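PDB 3WAJ: transmembrane oligosaccharyl transferase from Archaeoglobus fulgidus, which belongs to the STT3/AglB family of membrane proteins, joining a GT-C-type bundle of transmembrane helices to a mixed alpha/beta C-terminal region. Local coordinates for residues T544-Y553 / L603-M614; F587-E597 / G687-M695. All coordinates share one frame; numbering follows the deposited sequence.

Contact 1: residues T544-Y553 / L603-M614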
loop_
_atom_site.group_PDB
_atom_site.type_symbol
_atom_site.label_atom_id
_atom_site.label_comp_id
_atom_site.label_asym_id
_atom_site.label_seq_id
_atom_site.Cartn_x
_atom_site.Cartn_y
_atom_site.Cartn_z
ATOM N N THR A 544 -7.871 11.400 -24.066
ATOM C CA THR A 544 -7.233 11.365 -22.737
ATOM C C THR A 544 -5.700 11.512 -22.709
ATOM O O THR A 544 -5.045 11.472 -23.741
ATOM C CB THR A 544 -7.574 10.064 -21.973
ATOM O OG1 THR A 544 -7.092 8.925 -22.702
ATOM C CG2 THR A 544 -9.072 9.947 -21.721
ATOM N N TYR A 545 -5.128 11.644 -21.512
ATOM C CA TYR A 545 -3.666 11.620 -21.355
ATOM C C TYR A 545 -3.270 10.974 -20.029
ATOM O O TYR A 545 -4.086 10.887 -19.104
ATOM C CB TYR A 545 -3.044 13.035 -21.471
ATOM C CG TYR A 545 -3.631 14.057 -20.515
ATOM C CD1 TYR A 545 -3.304 14.049 -19.163
ATOM C CD2 TYR A 545 -4.504 15.040 -20.971
ATOM C CE1 TYR A 545 -3.847 14.978 -18.286
ATOM C CE2 TYR A 545 -5.050 15.982 -20.098
ATOM C CZ TYR A 545 -4.712 15.939 -18.757
ATOM O OH TYR A 545 -5.247 16.864 -17.885
ATOM N N GLY A 546 -2.020 10.527 -19.929
ATOM C CA GLY A 546 -1.579 9.855 -18.727
ATOM C C GLY A 546 -0.649 10.705 -17.887
ATOM O O GLY A 546 0.024 11.626 -18.377
ATOM N N VAL A 547 -0.619 10.375 -16.602
ATOM C CA VAL A 547 0.231 11.032 -15.642
ATOM C C VAL A 547 1.206 9.986 -15.089
ATOM O O VAL A 547 0.799 9.001 -14.455
ATOM C CB VAL A 547 -0.604 11.615 -14.520
ATOM C CG1 VAL A 547 0.302 12.302 -13.465
ATOM C CG2 VAL A 547 -1.614 12.605 -15.081
ATOM N N ILE A 548 2.497 10.201 -15.327
ATOM C CA ILE A 548 3.492 9.222 -14.931
ATOM C C ILE A 548 4.259 9.613 -13.657
ATOM O O ILE A 548 4.754 10.727 -13.504
ATOM C CB ILE A 548 4.460 8.885 -16.085
ATOM C CG1 ILE A 548 5.240 7.611 -15.759
ATOM C CG2 ILE A 548 5.405 10.034 -16.365
ATOM C CD1 ILE A 548 5.692 6.856 -16.991
ATOM N N SER A 549 4.364 8.662 -12.743
ATOM C CA SER A 549 5.019 8.882 -11.468
ATOM C C SER A 549 5.300 7.496 -10.894
ATOM O O SER A 549 4.886 6.500 -11.463
ATOM C CB SER A 549 4.090 9.680 -10.543
ATOM O OG SER A 549 4.684 9.853 -9.268
ATOM N N TRP A 550 5.995 7.415 -9.772
ATOM C CA TRP A 550 6.273 6.110 -9.184
ATOM C C TRP A 550 4.941 5.441 -8.786
ATOM O O TRP A 550 3.927 6.132 -8.612
ATOM C CB TRP A 550 7.226 6.267 -7.985
ATOM C CG TRP A 550 7.820 4.980 -7.464
ATOM C CD1 TRP A 550 7.963 4.630 -6.154
ATOM C CD2 TRP A 550 8.349 3.878 -8.233
ATOM N NE1 TRP A 550 8.543 3.389 -6.055
ATOM C CE2 TRP A 550 8.789 2.903 -7.311
ATOM C CE3 TRP A 550 8.487 3.622 -9.605
ATOM C CZ2 TRP A 550 9.368 1.688 -7.716
ATOM C CZ3 TRP A 550 9.052 2.415 -10.005
ATOM C CH2 TRP A 550 9.489 1.466 -9.063
ATOM N N TRP A 551 4.924 4.114 -8.653
ATOM C CA TRP A 551 3.645 3.410 -8.495
ATOM C C TRP A 551 2.952 3.682 -7.158
ATOM O O TRP A 551 1.725 3.612 -7.080
ATOM C CB TRP A 551 3.812 1.908 -8.718
ATOM C CG TRP A 551 4.756 1.216 -7.771
ATOM C CD1 TRP A 551 6.090 0.993 -7.966
ATOM C CD2 TRP A 551 4.431 0.607 -6.505
ATOM N NE1 TRP A 551 6.619 0.298 -6.901
ATOM C CE2 TRP A 551 5.629 0.055 -5.988
ATOM C CE3 TRP A 551 3.251 0.489 -5.756
ATOM C CZ2 TRP A 551 5.680 -0.623 -4.756
ATOM C CZ3 TRP A 551 3.300 -0.178 -4.528
ATOM C CH2 TRP A 551 4.510 -0.728 -4.041
ATOM N N ASP A 552 3.738 3.996 -6.123
ATOM C CA ASP A 552 3.218 4.345 -4.790
ATOM C C ASP A 552 2.092 5.372 -4.824
ATOM O O ASP A 552 1.147 5.291 -4.036
ATOM C CB ASP A 552 4.344 4.952 -3.927
ATOM C CG ASP A 552 5.399 3.961 -3.570
ATOM O OD1 ASP A 552 5.330 2.785 -4.012
ATOM O OD2 ASP A 552 6.311 4.368 -2.841
ATOM N N TYR A 553 2.218 6.325 -5.750
ATOM C CA TYR A 553 1.449 7.568 -5.757
ATOM C C TYR A 553 0.149 7.497 -6.574
ATOM O O TYR A 553 -0.625 8.461 -6.593
ATOM C CB TYR A 553 2.373 8.725 -6.236
ATOM C CG TYR A 553 3.635 8.781 -5.399
ATOM C CD1 TYR A 553 3.550 8.967 -4.018
ATOM C CD2 TYR A 553 4.900 8.624 -5.958
ATOM C CE1 TYR A 553 4.686 9.013 -3.210
ATOM C CE2 TYR A 553 6.068 8.669 -5.143
ATOM C CZ TYR A 553 5.941 8.854 -3.766
ATOM O OH TYR A 553 7.058 8.886 -2.919
ATOM N N LEU A 603 2.609 5.143 -23.559
ATOM C CA LEU A 603 1.640 5.288 -22.475
ATOM C C LEU A 603 0.930 6.622 -22.571
ATOM O O LEU A 603 0.157 6.993 -21.681
ATOM C CB LEU A 603 2.313 5.119 -21.117
ATOM C CG LEU A 603 3.146 3.835 -21.029
ATOM C CD1 LEU A 603 4.111 3.876 -19.847
ATOM C CD2 LEU A 603 2.241 2.604 -20.963
ATOM N N ASN A 604 1.199 7.341 -23.657
ATOM C CA ASN A 604 0.511 8.594 -23.916
ATOM C C ASN A 604 0.595 9.555 -22.716
ATOM O O ASN A 604 -0.423 10.118 -22.276
ATOM C CB ASN A 604 -0.956 8.289 -24.232
ATOM C CG ASN A 604 -1.671 9.452 -24.854
ATOM O OD1 ASN A 604 -1.094 10.184 -25.667
ATOM N ND2 ASN A 604 -2.940 9.648 -24.467
ATOM N N VAL A 605 1.790 9.742 -22.160
ATOM C CA VAL A 605 1.858 10.614 -20.993
ATOM C C VAL A 605 1.929 12.079 -21.400
ATOM O O VAL A 605 2.534 12.429 -22.414
ATOM C CB VAL A 605 2.979 10.234 -19.979
ATOM C CG1 VAL A 605 3.577 8.873 -20.284
ATOM C CG2 VAL A 605 4.045 11.308 -19.914
ATOM N N LYS A 606 1.285 12.927 -20.610
ATOM C CA LYS A 606 1.364 14.357 -20.815
ATOM C C LYS A 606 1.964 15.073 -19.584
ATOM O O LYS A 606 2.489 16.186 -19.683
ATOM C CB LYS A 606 -0.016 14.920 -21.156
ATOM C CG LYS A 606 0.054 16.356 -21.620
ATOM C CD LYS A 606 -1.319 16.995 -21.880
ATOM C CE LYS A 606 -1.108 18.283 -22.699
ATOM N NZ LYS A 606 -2.191 19.268 -22.477
ATOM N N TYR A 607 1.896 14.431 -18.426
ATOM C CA TYR A 607 2.504 14.993 -17.219
ATOM C C TYR A 607 3.325 13.973 -16.472
ATOM O O TYR A 607 3.000 12.782 -16.448
ATOM C CB TYR A 607 1.453 15.593 -16.281
ATOM C CG TYR A 607 0.683 16.681 -16.960
ATOM C CD1 TYR A 607 1.184 17.976 -16.997
ATOM C CD2 TYR A 607 -0.516 16.410 -17.612
ATOM C CE1 TYR A 607 0.506 18.983 -17.635
ATOM C CE2 TYR A 607 -1.215 17.416 -18.259
ATOM C CZ TYR A 607 -0.691 18.703 -18.269
ATOM O OH TYR A 607 -1.352 19.725 -18.907
ATOM N N VAL A 608 4.405 14.465 -15.879
ATOM C CA VAL A 608 5.272 13.669 -15.027
ATOM C C VAL A 608 5.183 14.299 -13.631
ATOM O O VAL A 608 5.245 15.523 -13.500
ATOM C CB VAL A 608 6.739 13.743 -15.511
ATOM C CG1 VAL A 608 7.633 12.814 -14.690
ATOM C CG2 VAL A 608 6.852 13.428 -17.010
ATOM N N VAL A 609 5.020 13.476 -12.598
ATOM C CA VAL A 609 5.095 13.959 -11.222
ATOM C C VAL A 609 6.232 13.245 -10.493
ATOM O O VAL A 609 6.257 12.004 -10.406
ATOM C CB VAL A 609 3.786 13.740 -10.449
ATOM C CG1 VAL A 609 3.912 14.325 -9.040
ATOM C CG2 VAL A 609 2.584 14.351 -11.195
ATOM N N SER A 610 7.179 14.025 -9.973
ATOM C CA SER A 610 8.368 13.459 -9.346
ATOM C C SER A 610 8.571 14.051 -7.968
ATOM O O SER A 610 8.389 15.263 -7.758
ATOM C CB SER A 610 9.601 13.716 -10.230
ATOM O OG SER A 610 10.815 13.504 -9.530
ATOM N N ASP A 611 8.957 13.208 -7.015
ATOM C CA ASP A 611 9.167 13.718 -5.664
ATOM C C ASP A 611 10.565 13.435 -5.116
ATOM O O ASP A 611 11.368 12.765 -5.760
ATOM C CB ASP A 611 8.047 13.306 -4.692
ATOM C CG ASP A 611 8.238 11.928 -4.093
ATOM O OD1 ASP A 611 9.020 11.093 -4.625
ATOM O OD2 ASP A 611 7.557 11.677 -3.075
ATOM N N ILE A 612 10.862 13.969 -3.940
ATOM C CA ILE A 612 12.227 13.914 -3.464
ATOM C C ILE A 612 12.583 12.488 -3.076
ATOM O O ILE A 612 13.758 12.118 -3.018
ATOM C CB ILE A 612 12.452 14.896 -2.309
ATOM C CG1 ILE A 612 13.958 15.029 -2.020
ATOM C CG2 ILE A 612 11.662 14.451 -1.065
ATOM C CD1 ILE A 612 14.297 16.077 -0.995
ATOM N N GLU A 613 11.561 11.679 -2.835
ATOM C CA GLU A 613 11.781 10.295 -2.437
ATOM C C GLU A 613 12.207 9.460 -3.643
ATOM O O GLU A 613 13.145 8.664 -3.562
ATOM C CB GLU A 613 10.524 9.731 -1.761
ATOM C CG GLU A 613 10.257 10.349 -0.391
ATOM C CD GLU A 613 9.115 9.688 0.365
ATOM O OE1 GLU A 613 9.002 9.916 1.592
ATOM O OE2 GLU A 613 8.328 8.951 -0.266
ATOM N N MET A 614 11.493 9.650 -4.745
ATOM C CA MET A 614 11.893 9.135 -6.049
ATOM C C MET A 614 13.329 9.515 -6.406
ATOM O O MET A 614 14.087 8.704 -6.939
ATOM C CB MET A 614 10.925 9.656 -7.112
ATOM C CG MET A 614 9.538 9.003 -7.014
ATOM S SD MET A 614 8.271 9.792 -8.021
ATOM C CE MET A 614 9.063 9.667 -9.650
#
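Tyr545 holds its CG between its own backbone N and carbonyl carbon (chi1 55°), a crowded position that sets the ring beside Lys606 and Tyr607. The Lys606 chain leaves anti to N and stays extended, drawing its CD over one face of the Tyr545 ring in a CH-pi contact, 4.1 Å from CD to the ring centroid. Tyr607 turns an edge toward the face of Tyr545 in an offset edge-to-face pair with planes 66° apart. The Tyr545 hydroxyl is hydrogen-bonded to Pro515 O and Arg563 NE, outside the two segments.

The backbones next to these rings pair as parallel strands. Gly546 O takes Lys606 N at 2.9 Å and, weakly, Tyr607 N; the register slips by one residue here, a beta bulge, and regular pairing resumes with Ile548 N to Tyr607 O and Val609 N to Ile548 O. On one sheet face Ile548 CG2 lies alongside Val608 CG2, 3.7 Å away; on the other, Val547 CG1 meets Val609 CG2. Past the last backbone bond, Ser549 OG donates to Val609 O at 2.9 Å, from above the carbonyl plane.

Where strand passes into helix, Asp611 OD1 accepts from Met614 N in a nearly straight bond (177°), part of a capping box. Met614 SD makes an oblique Met-aromatic contact with Tyr553, 3.8 Å from CE2, and the Tyr553 hydroxyl also bonds to Lys618 NZ.

In the sheet, strand 546-548 lies between 564-565 and 605-611, which pairs in turn with antiparallel 771-776; helix 501-513 packs on Val609, while helix 584-588 covers Ile548 and Val608.

Contact 2: residues F587-E597 / G687-M695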
loop_
_atom_site.group_PDB
_atom_site.type_symbol
_atom_site.label_atom_id
_atom_site.label_comp_id
_atom_site.label_asym_id
_atom_site.label_seq_id
_atom_site.Cartn_x
_atom_site.Cartn_y
_atom_site.Cartn_z
ATOM N N PHE A 587 10.655 4.531 -17.459
ATOM C CA PHE A 587 10.688 5.955 -17.743
ATOM C C PHE A 587 11.766 6.629 -16.865
ATOM O O PHE A 587 12.703 7.237 -17.381
ATOM C CB PHE A 587 9.302 6.585 -17.581
ATOM C CG PHE A 587 9.283 8.067 -17.837
ATOM C CD1 PHE A 587 9.216 8.559 -19.129
ATOM C CD2 PHE A 587 9.359 8.976 -16.781
ATOM C CE1 PHE A 587 9.223 9.938 -19.379
ATOM C CE2 PHE A 587 9.359 10.357 -17.018
ATOM C CZ PHE A 587 9.294 10.835 -18.315
ATOM N N PHE A 588 11.666 6.479 -15.547
ATOM C CA PHE A 588 12.546 7.227 -14.626
ATOM C C PHE A 588 14.004 6.794 -14.563
ATOM O O PHE A 588 14.863 7.583 -14.154
ATOM C CB PHE A 588 11.957 7.302 -13.207
ATOM C CG PHE A 588 10.656 8.057 -13.140
ATOM C CD1 PHE A 588 10.639 9.447 -13.208
ATOM C CD2 PHE A 588 9.444 7.378 -13.035
ATOM C CE1 PHE A 588 9.425 10.161 -13.165
ATOM C CE2 PHE A 588 8.221 8.073 -12.998
ATOM C CZ PHE A 588 8.210 9.464 -13.064
ATOM N N THR A 589 14.297 5.558 -14.961
ATOM C CA THR A 589 15.697 5.128 -14.978
ATOM C C THR A 589 16.264 5.140 -16.385
ATOM O O THR A 589 17.353 4.605 -16.629
ATOM C CB THR A 589 15.884 3.717 -14.438
ATOM O OG1 THR A 589 15.292 2.806 -15.360
ATOM C CG2 THR A 589 15.257 3.558 -13.037
ATOM N N ALA A 590 15.500 5.704 -17.314
ATOM C CA ALA A 590 15.923 5.761 -18.706
ATOM C C ALA A 590 17.145 6.668 -18.800
ATOM O O ALA A 590 17.160 7.791 -18.257
ATOM C CB ALA A 590 14.806 6.270 -19.590
ATOM N N GLU A 591 18.164 6.185 -19.497
ATOM C CA GLU A 591 19.452 6.854 -19.521
ATOM C C GLU A 591 19.648 7.827 -20.673
ATOM O O GLU A 591 20.718 8.413 -20.806
ATOM C CB GLU A 591 20.573 5.827 -19.466
ATOM C CG GLU A 591 20.700 5.187 -18.095
ATOM C CD GLU A 591 21.327 3.819 -18.152
ATOM O OE1 GLU A 591 21.886 3.468 -19.214
ATOM O OE2 GLU A 591 21.249 3.093 -17.136
ATOM N N ASN A 592 18.613 8.012 -21.489
ATOM C CA ASN A 592 18.582 9.115 -22.462
ATOM C C ASN A 592 17.146 9.556 -22.742
ATOM O O ASN A 592 16.198 8.813 -22.482
ATOM C CB ASN A 592 19.324 8.753 -23.761
ATOM C CG ASN A 592 18.838 7.458 -24.360
ATOM O OD1 ASN A 592 17.798 7.421 -25.033
ATOM N ND2 ASN A 592 19.580 6.374 -24.114
ATOM N N GLU A 593 16.977 10.765 -23.263
ATOM C CA GLU A 593 15.630 11.278 -23.481
ATOM C C GLU A 593 14.856 10.488 -24.555
ATOM O O GLU A 593 13.649 10.313 -24.433
ATOM C CB GLU A 593 15.652 12.780 -23.799
ATOM C CG GLU A 593 14.283 13.432 -23.690
ATOM C CD GLU A 593 14.299 14.923 -23.973
ATOM O OE1 GLU A 593 15.354 15.459 -24.385
ATOM O OE2 GLU A 593 13.245 15.563 -23.781
ATOM N N SER A 594 15.553 10.009 -25.588
ATOM C CA SER A 594 14.925 9.225 -26.661
ATOM C C SER A 594 14.201 7.988 -26.153
ATOM O O SER A 594 13.058 7.732 -26.545
ATOM C CB SER A 594 15.957 8.794 -27.704
ATOM O OG SER A 594 16.776 9.885 -28.046
ATOM N N TYR A 595 14.873 7.209 -25.306
ATOM C CA TYR A 595 14.256 6.026 -24.718
ATOM C C TYR A 595 13.044 6.415 -23.866
ATOM O O TYR A 595 11.994 5.786 -23.961
ATOM C CB TYR A 595 15.261 5.235 -23.883
ATOM C CG TYR A 595 14.720 3.891 -23.421
ATOM C CD1 TYR A 595 14.916 2.745 -24.180
ATOM C CD2 TYR A 595 14.006 3.772 -22.230
ATOM C CE1 TYR A 595 14.424 1.515 -23.759
ATOM C CE2 TYR A 595 13.514 2.553 -21.803
ATOM C CZ TYR A 595 13.723 1.429 -22.569
ATOM O OH TYR A 595 13.231 0.215 -22.142
ATOM N N ALA A 596 13.198 7.452 -23.039
ATOM C CA ALA A 596 12.084 7.961 -22.236
ATOM C C ALA A 596 10.874 8.324 -23.101
ATOM O O ALA A 596 9.720 8.024 -22.750
ATOM C CB ALA A 596 12.528 9.168 -21.395
ATOM N N GLU A 597 11.161 8.984 -24.222
ATOM C CA GLU A 597 10.156 9.400 -25.202
ATOM C C GLU A 597 9.433 8.191 -25.814
ATOM O O GLU A 597 8.226 8.230 -26.057
ATOM C CB GLU A 597 10.828 10.236 -26.294
ATOM C CG GLU A 597 10.034 11.427 -26.762
ATOM C CD GLU A 597 9.566 12.294 -25.631
ATOM O OE1 GLU A 597 8.477 12.873 -25.762
ATOM O OE2 GLU A 597 10.275 12.398 -24.617
ATOM N N GLY A 687 14.970 19.531 -14.877
ATOM C CA GLY A 687 14.601 19.309 -16.258
ATOM C C GLY A 687 15.570 19.926 -17.238
ATOM O O GLY A 687 15.303 19.954 -18.438
ATOM N N SER A 688 16.700 20.417 -16.744
ATOM C CA SER A 688 17.684 21.049 -17.626
ATOM C C SER A 688 18.289 20.025 -18.589
ATOM O O SER A 688 18.619 18.903 -18.188
ATOM C CB SER A 688 18.789 21.716 -16.795
ATOM O OG SER A 688 19.602 22.543 -17.602
ATOM N N GLY A 689 18.432 20.397 -19.860
ATOM C CA GLY A 689 19.020 19.489 -20.838
ATOM C C GLY A 689 17.993 18.812 -21.722
ATOM O O GLY A 689 18.288 18.479 -22.871
ATOM N N LEU A 690 16.783 18.627 -21.183
ATOM C CA LEU A 690 15.688 17.922 -21.867
ATOM C C LEU A 690 14.948 18.782 -22.899
ATOM O O LEU A 690 14.774 19.994 -22.708
ATOM C CB LEU A 690 14.686 17.400 -20.834
ATOM C CG LEU A 690 15.242 16.436 -19.800
ATOM C CD1 LEU A 690 14.213 16.238 -18.679
ATOM C CD2 LEU A 690 15.564 15.111 -20.477
ATOM N N SER A 691 14.490 18.142 -23.975
ATOM C CA SER A 691 13.855 18.841 -25.094
ATOM C C SER A 691 12.340 18.889 -25.005
ATOM O O SER A 691 11.717 19.838 -25.485
ATOM C CB SER A 691 14.247 18.181 -26.411
ATOM O OG SER A 691 15.583 18.466 -26.727
ATOM N N HIS A 692 11.764 17.861 -24.387
ATOM C CA HIS A 692 10.332 17.600 -24.449
ATOM C C HIS A 692 9.643 17.681 -23.093
ATOM O O HIS A 692 8.516 17.211 -22.939
ATOM C CB HIS A 692 10.093 16.212 -25.051
ATOM C CG HIS A 692 10.663 16.054 -26.426
ATOM N ND1 HIS A 692 10.108 16.663 -27.533
ATOM C CD2 HIS A 692 11.747 15.377 -26.872
ATOM C CE1 HIS A 692 10.822 16.359 -28.602
ATOM N NE2 HIS A 692 11.823 15.582 -28.227
ATOM N N TYR A 693 10.316 18.264 -22.106
ATOM C CA TYR A 693 9.736 18.387 -20.765
ATOM C C TYR A 693 10.021 19.768 -20.215
ATOM O O TYR A 693 11.107 20.298 -20.427
ATOM C CB TYR A 693 10.311 17.311 -19.827
ATOM C CG TYR A 693 10.012 15.932 -20.325
ATOM C CD1 TYR A 693 8.934 15.231 -19.838
ATOM C CD2 TYR A 693 10.775 15.353 -21.325
ATOM C CE1 TYR A 693 8.625 13.972 -20.319
ATOM C CE2 TYR A 693 10.467 14.089 -21.828
ATOM C CZ TYR A 693 9.398 13.409 -21.314
ATOM O OH TYR A 693 9.092 12.161 -21.796
ATOM N N ARG A 694 9.049 20.356 -19.519
ATOM C CA ARG A 694 9.234 21.661 -18.861
ATOM C C ARG A 694 8.616 21.550 -17.482
ATOM O O ARG A 694 7.643 20.806 -17.298
ATOM C CB ARG A 694 8.563 22.798 -19.663
ATOM C CG ARG A 694 7.089 22.546 -20.035
ATOM C CD ARG A 694 6.476 23.762 -20.682
ATOM N NE ARG A 694 5.066 23.598 -21.044
ATOM C CZ ARG A 694 4.354 24.502 -21.719
ATOM N NH1 ARG A 694 4.919 25.630 -22.116
ATOM N NH2 ARG A 694 3.086 24.274 -22.004
ATOM N N MET A 695 9.171 22.250 -16.502
ATOM C CA MET A 695 8.543 22.270 -15.191
ATOM C C MET A 695 7.347 23.216 -15.266
ATOM O O MET A 695 7.411 24.249 -15.937
ATOM C CB MET A 695 9.547 22.724 -14.137
ATOM C CG MET A 695 8.989 22.882 -12.725
ATOM S SD MET A 695 10.340 22.923 -11.546
ATOM C CE MET A 695 9.570 23.927 -10.351
#
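Glu593 grips two successive backbone N-H groups at once: OE1 accepts from Ser691 N and OE2 from His692 N, each at 2.8 Å and each through the syn lone pair, on the side of the other oxygen. Its chain leaves anti to the backbone N (chi1 -166°) and stays extended, carrying the carboxylate from the first turn of its helix to the loop that leads into strand 693-698. Two bonds fix the rotation of the carboxylate, and Leu690 CD2 lies against its aliphatic stem, 3.8 Å from CG. It is a compact example of a helical carboxylate holding two consecutive main-chain N-H groups.

The tightly packed part is the Tyr693 ring, held between Phe587 and the Glu593 and Glu597 carboxylates. Phe587 CZ comes within 3.8 Å of Tyr693 CE1, the two rings set obliquely with planes 56° apart, and the Tyr693 hydroxyl sits at the edge of the Phe587 ring. The same hydroxyl donates to Glu597 OE2 at 3.1 Å, arriving from above the carboxylate plane.

The outer side is looser. Partly exposed His692 and Glu597 cross at about a right angle, with Glu597 OE1 no nearer than 3.8 Å to His692 CB. Glu597 OE1 forms a salt bridge with Arg776 NE, and His692 ND1 is hydrogen-bonded to Val777 O.

The axes of helix segment 593-597 and strand segment 693-695 are nearly perpendicular and 13.3 Å apart at closest, so side chains span the gap. Helix 678-684 touches Phe587, Ala596 and Leu690, and Val608 of strand 605-611 meets both Phe587 and Tyr693.

The centres of contacts 1 and 2 lie about 13 Å apart, and their segments alternate along the chain: 544-553, 587-597, 603-614, then 687-695. Helix 593-602 of contact 2 ends in a Schellman motif and is followed, two residues on, by strand 605-611 of contact 1. Both reach one mixed sheet, in which antiparallel strand 771-776 separates 605-611 from the outermost strand 693-698. Helix 584-588 joins the two physically: Phe588 packs on Val608, Ser549 and Met614, and Phe587 on Ile548. A parallel strand pair and a helix-to-loop bridge therefore meet through the apolar packing of Phe587 and Phe588, so that chain parts distant in sequence are built into a single unit of the C-terminal region.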